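Local coordinates for protein dihydroxyacetone kinase (Citrobacter freundii, PDB 1UN8) that catalyses the ATP-dependent phosphorylation of dihydroxyacetone to dihydroxyacetone phosphate, working as a homodimer with a lipid-binding alpha-helical barrel domain, at residues K109-D114 and H148-A153; V137-S142 and S184-L189. One frame throughout, in Å; residues are numbered along the deposited sequence.

Contact 1: K109-D114 and H148-A153; sequences KNYTGD and HPRGIA
Tyr111 and Asn110 reach from the turn between strand 104-109 and helix 112-127 to the backbone of loop 148-153, in the DhaK part of the kinase. The turn is an inverse gamma turn centred on Asn110, with Tyr111 as N-cap of the helix, at the substrate site: Lys109 and Asp114 bind substrate.

Two direct polar links join the segments. The phenol OH of Tyr111 donates to Gly151 O at 2.7 Å, rising about 50° out of the carbonyl plane rather than lying on a lone pair. Asn110 ND2 gives Pro149 O a weak bond of 2.9 Å, bent to 127° at the hydrogen, while its OD1 is taken by Arg115 just beyond the turn. With CG anti to the backbone N (chi1 -151°), the Asn110 amide is swung toward His148 and Pro149.

Water reinforces the polar end. One molecule accepts from Asn110 ND2 at 3.0 Å and sits in the plane of the His148 ring, 2.7 Å from ND1. Another donates to both Asn110 O and His148 O. His148 also packs on Gly469 of the second subunit, next in sequence to the ATP-binding Gly468.

Van der Waals and ring contacts complete the interface. The side chains of Arg150 and Tyr111 cross at about a right angle, Arg150 CG lying 3.8 Å from Tyr111 CE2, while Arg150 NH1 goes on to Pro223 O. The tyrosine ring also meets that of the catalytic His220 edge-to-face. Lys109, whose NZ turns off to His65, makes a carbon-to-oxygen contact, its CD 3.7 Å from Gly151 O. Beside its bond the phenol oxygen of Tyr111 is flanked by Arg150 CB at 3.4 Å and by Ile152 CG2.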
loop_
_atom_site.group_PDB
_atom_site.type_symbol
_atom_site.label_atom_id
_atom_site.label_comp_id
_atom_site.label_asym_id
_atom_site.label_seq_id
_atom_site.Cartn_x
_atom_site.Cartn_y
_atom_site.Cartn_z
ATOM N N LYS A 109 -7.364 -15.093 -15.745
ATOM C CA LYS A 109 -7.303 -15.646 -14.389
ATOM C C LYS A 109 -8.476 -16.621 -14.268
ATOM O O LYS A 109 -9.542 -16.384 -14.830
ATOM C CB LYS A 109 -7.395 -14.524 -13.343
ATOM C CG LYS A 109 -6.194 -13.576 -13.364
ATOM C CD LYS A 109 -6.162 -12.613 -12.165
ATOM C CE LYS A 109 -7.419 -11.755 -12.060
ATOM N NZ LYS A 109 -7.733 -11.010 -13.304
ATOM N N ASN A 110 -8.278 -17.721 -13.554
ATOM C CA ASN A 110 -9.319 -18.740 -13.434
ATOM C C ASN A 110 -10.590 -18.344 -12.683
ATOM O O ASN A 110 -10.697 -18.541 -11.480
ATOM C CB ASN A 110 -8.737 -20.005 -12.801
ATOM C CG ASN A 110 -9.454 -21.266 -13.250
ATOM O OD1 ASN A 110 -10.514 -21.200 -13.874
ATOM N ND2 ASN A 110 -8.876 -22.428 -12.932
ATOM N N TYR A 111 -11.545 -17.778 -13.404
ATOM C CA TYR A 111 -12.834 -17.397 -12.835
ATOM C C TYR A 111 -13.859 -17.538 -13.957
ATOM O O TYR A 111 -13.636 -17.059 -15.071
ATOM C CB TYR A 111 -12.748 -16.010 -12.194
ATOM C CG TYR A 111 -11.693 -15.898 -11.116
ATOM C CD1 TYR A 111 -10.468 -15.300 -11.380
ATOM C CD2 TYR A 111 -11.918 -16.387 -9.839
ATOM C CE1 TYR A 111 -9.498 -15.192 -10.400
ATOM C CE2 TYR A 111 -10.956 -16.285 -8.852
ATOM C CZ TYR A 111 -9.748 -15.687 -9.138
ATOM O OH TYR A 111 -8.788 -15.583 -8.159
ATOM N N THR A 112 -14.971 -18.206 -13.663
ATOM C CA THR A 112 -16.026 -18.427 -14.648
ATOM C C THR A 112 -16.356 -17.210 -15.506
ATOM O O THR A 112 -16.329 -17.279 -16.730
ATOM C CB THR A 112 -17.314 -18.892 -13.971
ATOM O OG1 THR A 112 -17.030 -20.047 -13.183
ATOM C CG2 THR A 112 -18.371 -19.252 -15.016
ATOM N N GLY A 113 -16.686 -16.102 -14.857
ATOM C CA GLY A 113 -17.030 -14.894 -15.589
ATOM C C GLY A 113 -16.024 -14.530 -16.669
ATOM O O GLY A 113 -16.399 -14.233 -17.797
ATOM N N ASP A 114 -14.742 -14.551 -16.331
ATOM C CA ASP A 114 -13.716 -14.217 -17.301
ATOM C C ASP A 114 -13.545 -15.289 -18.364
ATOM O O ASP A 114 -13.390 -14.978 -19.543
ATOM C CB ASP A 114 -12.378 -13.977 -16.607
ATOM C CG ASP A 114 -12.389 -12.741 -15.754
ATOM O OD1 ASP A 114 -13.328 -11.933 -15.930
ATOM O OD2 ASP A 114 -11.471 -12.576 -14.917
ATOM N N HIS A 148 -10.729 -26.269 -10.067
ATOM C CA HIS A 148 -10.294 -25.071 -10.773
ATOM C C HIS A 148 -9.570 -24.077 -9.874
ATOM O O HIS A 148 -10.193 -23.173 -9.318
ATOM C CB HIS A 148 -11.503 -24.395 -11.406
ATOM C CG HIS A 148 -12.302 -25.307 -12.281
ATOM N ND1 HIS A 148 -11.809 -25.828 -13.459
ATOM C CD2 HIS A 148 -13.550 -25.811 -12.139
ATOM C CE1 HIS A 148 -12.721 -26.614 -14.003
ATOM N NE2 HIS A 148 -13.786 -26.621 -13.221
ATOM N N PRO A 149 -8.240 -24.226 -9.729
ATOM C CA PRO A 149 -7.439 -23.327 -8.888
ATOM C C PRO A 149 -7.656 -21.879 -9.303
ATOM O O PRO A 149 -7.612 -21.539 -10.481
ATOM C CB PRO A 149 -6.002 -23.780 -9.152
ATOM C CG PRO A 149 -6.161 -25.223 -9.518
ATOM C CD PRO A 149 -7.381 -25.215 -10.402
ATOM N N ARG A 150 -7.891 -21.021 -8.328
ATOM C CA ARG A 150 -8.106 -19.623 -8.626
ATOM C C ARG A 150 -6.822 -19.013 -9.148
ATOM O O ARG A 150 -5.730 -19.457 -8.805
ATOM C CB ARG A 150 -8.533 -18.873 -7.369
ATOM C CG ARG A 150 -9.851 -19.307 -6.798
ATOM C CD ARG A 150 -9.935 -18.924 -5.332
ATOM N NE ARG A 150 -11.215 -19.291 -4.742
ATOM C CZ ARG A 150 -11.487 -19.209 -3.447
ATOM N NH1 ARG A 150 -10.562 -18.771 -2.598
ATOM N NH2 ARG A 150 -12.684 -19.561 -3.001
ATOM N N GLY A 151 -6.970 -17.994 -9.988
ATOM C CA GLY A 151 -5.819 -17.297 -10.523
ATOM C C GLY A 151 -5.619 -16.030 -9.707
ATOM O O GLY A 151 -6.529 -15.207 -9.589
ATOM N N ILE A 152 -4.425 -15.882 -9.139
ATOM C CA ILE A 152 -4.101 -14.718 -8.331
ATOM C C ILE A 152 -2.774 -14.053 -8.750
ATOM O O ILE A 152 -2.411 -14.080 -9.912
ATOM C CB ILE A 152 -4.088 -15.116 -6.828
ATOM C CG1 ILE A 152 -3.010 -16.187 -6.583
ATOM C CG2 ILE A 152 -5.497 -15.628 -6.417
ATOM C CD1 ILE A 152 -3.413 -17.244 -5.592
ATOM N N ALA A 153 -2.045 -13.491 -7.797
ATOM C CA ALA A 153 -0.805 -12.774 -8.075
ATOM C C ALA A 153 0.142 -13.342 -9.134
ATOM O O ALA A 153 0.642 -12.603 -9.980
ATOM C CB ALA A 153 -0.042 -12.547 -6.778
HETATM O O HOH W 1 -9.305 -25.116 -14.283
HETATM O O HOH W 2 -12.148 -20.661 -9.799
#

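Contact 2: V137-S142 and S184-L189; sequences VGDDIS and SNTFSL
Asp139 and Ser188 lie at the buried, close-fitting end of this contact, where the loop leaving strand 132-137 runs beside strand 186-192, the two directions 27° apart. The backbone carries most of the grip. Ser188 N donates to Asp139 O at 2.9 Å, close to straight but 45° above the carbonyl plane. Ile141 N returns a bond of 3.0 Å to Ser188 O, arriving nearly along the C=O axis, and the same oxygen receives a CA-H contact from Asp140. Both main-chain bonds thus use Ser188, astride Asp140.

Side chains add to the tight part. With chi1 61°, the Asp139 carboxylate occupies the crowded position between its own N and carbonyl carbon, and OD2 faces Ser188 OG; the modelled separation is too short to be trusted as a bond length. Ser188 OG also pairs with Thr306 OG1 on the adjoining strand 301-309. Asp140, in contrast, turns its carboxylate back on its own segment: OD1 accepts from Ser142 N at 3.0 Å, from well above the carboxylate plane, and OD2 meets Ser142 OG at 2.7 Å on its syn side. Leu189 CD1 makes a buried contact with Ser142 CB at 3.7 Å.

The fit is slacker and apolar between the partly exposed Ile141 and Phe187. Ile141 CG2 lies 4.0 Å from Phe187 CB and beside the edge of the phenyl ring, the two side chains crossing at about a right angle. Helix 233-247 packs here too, Leu244 touching Ile141 and Ala247 touching Phe187.

The arrangement is a single parallel beta bridge at Asp140, the same residue opening an Asx turn; through it the loop after the edge strand 132-137 of one mixed sheet of the DhaK fold is tied to strand 186-192 of the other.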
loop_
_atom_site.group_PDB
_atom_site.type_symbol
_atom_site.label_atom_id
_atom_site.label_comp_id
_atom_site.label_asym_id
_atom_site.label_seq_id
_atom_site.Cartn_x
_atom_site.Cartn_y
_atom_site.Cartn_z
ATOM N N VAL A 137 -5.035 -19.064 -16.196
ATOM C CA VAL A 137 -4.055 -19.194 -15.122
ATOM C C VAL A 137 -4.704 -19.524 -13.768
ATOM O O VAL A 137 -5.589 -18.803 -13.300
ATOM C CB VAL A 137 -3.231 -17.906 -14.978
ATOM C CG1 VAL A 137 -2.091 -18.124 -13.987
ATOM C CG2 VAL A 137 -2.675 -17.499 -16.336
ATOM N N GLY A 138 -4.265 -20.625 -13.159
ATOM C CA GLY A 138 -4.800 -21.042 -11.875
ATOM C C GLY A 138 -3.640 -21.398 -10.971
ATOM O O GLY A 138 -3.362 -22.564 -10.727
ATOM N N ASP A 139 -2.960 -20.375 -10.467
ATOM C CA ASP A 139 -1.793 -20.575 -9.623
ATOM C C ASP A 139 -2.009 -20.795 -8.122
ATOM O O ASP A 139 -1.091 -21.221 -7.427
ATOM C CB ASP A 139 -0.812 -19.410 -9.842
ATOM C CG ASP A 139 -1.408 -18.057 -9.474
ATOM O OD1 ASP A 139 -2.499 -17.712 -9.974
ATOM O OD2 ASP A 139 -0.776 -17.329 -8.681
ATOM N N ASP A 140 -3.207 -20.518 -7.619
ATOM C CA ASP A 140 -3.486 -20.698 -6.195
ATOM C C ASP A 140 -3.372 -22.166 -5.767
ATOM O O ASP A 140 -3.866 -23.056 -6.456
ATOM C CB ASP A 140 -4.885 -20.152 -5.882
ATOM C CG ASP A 140 -5.257 -20.271 -4.411
ATOM O OD1 ASP A 140 -4.350 -20.281 -3.556
ATOM O OD2 ASP A 140 -6.471 -20.340 -4.115
ATOM N N ILE A 141 -2.704 -22.416 -4.641
ATOM C CA ILE A 141 -2.550 -23.780 -4.139
ATOM C C ILE A 141 -3.267 -23.990 -2.809
ATOM O O ILE A 141 -3.141 -25.049 -2.186
ATOM C CB ILE A 141 -1.063 -24.151 -3.919
ATOM C CG1 ILE A 141 -0.500 -23.370 -2.723
ATOM C CG2 ILE A 141 -0.266 -23.908 -5.196
ATOM C CD1 ILE A 141 1.006 -23.513 -2.562
ATOM N N SER A 142 -4.012 -22.985 -2.368
ATOM C CA SER A 142 -4.717 -23.075 -1.101
ATOM C C SER A 142 -5.801 -24.150 -1.011
ATOM O O SER A 142 -6.080 -24.659 0.071
ATOM C CB SER A 142 -5.343 -21.726 -0.755
ATOM O OG SER A 142 -6.420 -21.429 -1.622
ATOM N N SER A 184 2.509 -23.291 -15.441
ATOM C CA SER A 184 2.737 -24.588 -14.803
ATOM C C SER A 184 3.831 -24.580 -13.739
ATOM O O SER A 184 3.913 -25.486 -12.916
ATOM C CB SER A 184 3.074 -25.637 -15.861
ATOM O OG SER A 184 1.974 -25.847 -16.725
ATOM N N ASN A 185 4.669 -23.559 -13.756
ATOM C CA ASN A 185 5.747 -23.459 -12.787
ATOM C C ASN A 185 5.515 -22.335 -11.783
ATOM O O ASN A 185 6.445 -21.881 -11.113
ATOM C CB ASN A 185 7.070 -23.243 -13.519
ATOM C CG ASN A 185 7.621 -24.523 -14.114
ATOM O OD1 ASN A 185 8.219 -25.332 -13.410
ATOM N ND2 ASN A 185 7.409 -24.721 -15.412
ATOM N N THR A 186 4.267 -21.891 -11.674
ATOM C CA THR A 186 3.934 -20.818 -10.762
ATOM C C THR A 186 2.978 -21.297 -9.679
ATOM O O THR A 186 1.939 -21.890 -9.963
ATOM C CB THR A 186 3.328 -19.629 -11.532
ATOM O OG1 THR A 186 4.274 -19.175 -12.508
ATOM C CG2 THR A 186 2.999 -18.480 -10.588
ATOM N N PHE A 187 3.354 -21.040 -8.431
ATOM C CA PHE A 187 2.558 -21.445 -7.278
ATOM C C PHE A 187 2.388 -20.276 -6.302
ATOM O O PHE A 187 3.361 -19.642 -5.877
ATOM C CB PHE A 187 3.225 -22.637 -6.581
ATOM C CG PHE A 187 3.633 -23.740 -7.531
ATOM C CD1 PHE A 187 4.798 -23.632 -8.288
ATOM C CD2 PHE A 187 2.809 -24.848 -7.725
ATOM C CE1 PHE A 187 5.134 -24.600 -9.223
ATOM C CE2 PHE A 187 3.140 -25.824 -8.662
ATOM C CZ PHE A 187 4.302 -25.698 -9.412
ATOM N N SER A 188 1.141 -19.985 -5.953
ATOM C CA SER A 188 0.864 -18.883 -5.044
ATOM C C SER A 188 -0.024 -19.285 -3.872
ATOM O O SER A 188 -0.868 -20.177 -3.989
ATOM C CB SER A 188 0.200 -17.743 -5.806
ATOM O OG SER A 188 0.954 -17.405 -6.950
ATOM N N LEU A 189 0.187 -18.615 -2.745
ATOM C CA LEU A 189 -0.594 -18.851 -1.546
ATOM C C LEU A 189 -0.786 -17.522 -0.827
ATOM O O LEU A 189 0.172 -16.808 -0.554
ATOM C CB LEU A 189 0.114 -19.844 -0.624
ATOM C CG LEU A 189 -0.615 -20.171 0.682
ATOM C CD1 LEU A 189 -2.023 -20.644 0.366
ATOM C CD2 LEU A 189 0.177 -21.228 1.464
#

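Contacts 1 and 2 are 10 Å apart between centres, and their segments alternate along the chain. They share hydrogen bonds: Ile152 N to Asp139 OD1 is probably one at 2.8 Å, and Asn110 N to Val137 O another at 2.9 Å, while Ile152 CD1 packs 3.3 Å from Asp140 CB. Loop 148-153 therefore sits between the substrate-site turn 109-114 and the bridge of 137-142 to 184-189. Contact 1 is the nearer to catalysis, the side chain of Tyr111 being about 4 Å from that of His220; in contact 2 the Asp140 side chain is about 10 Å from that of His220.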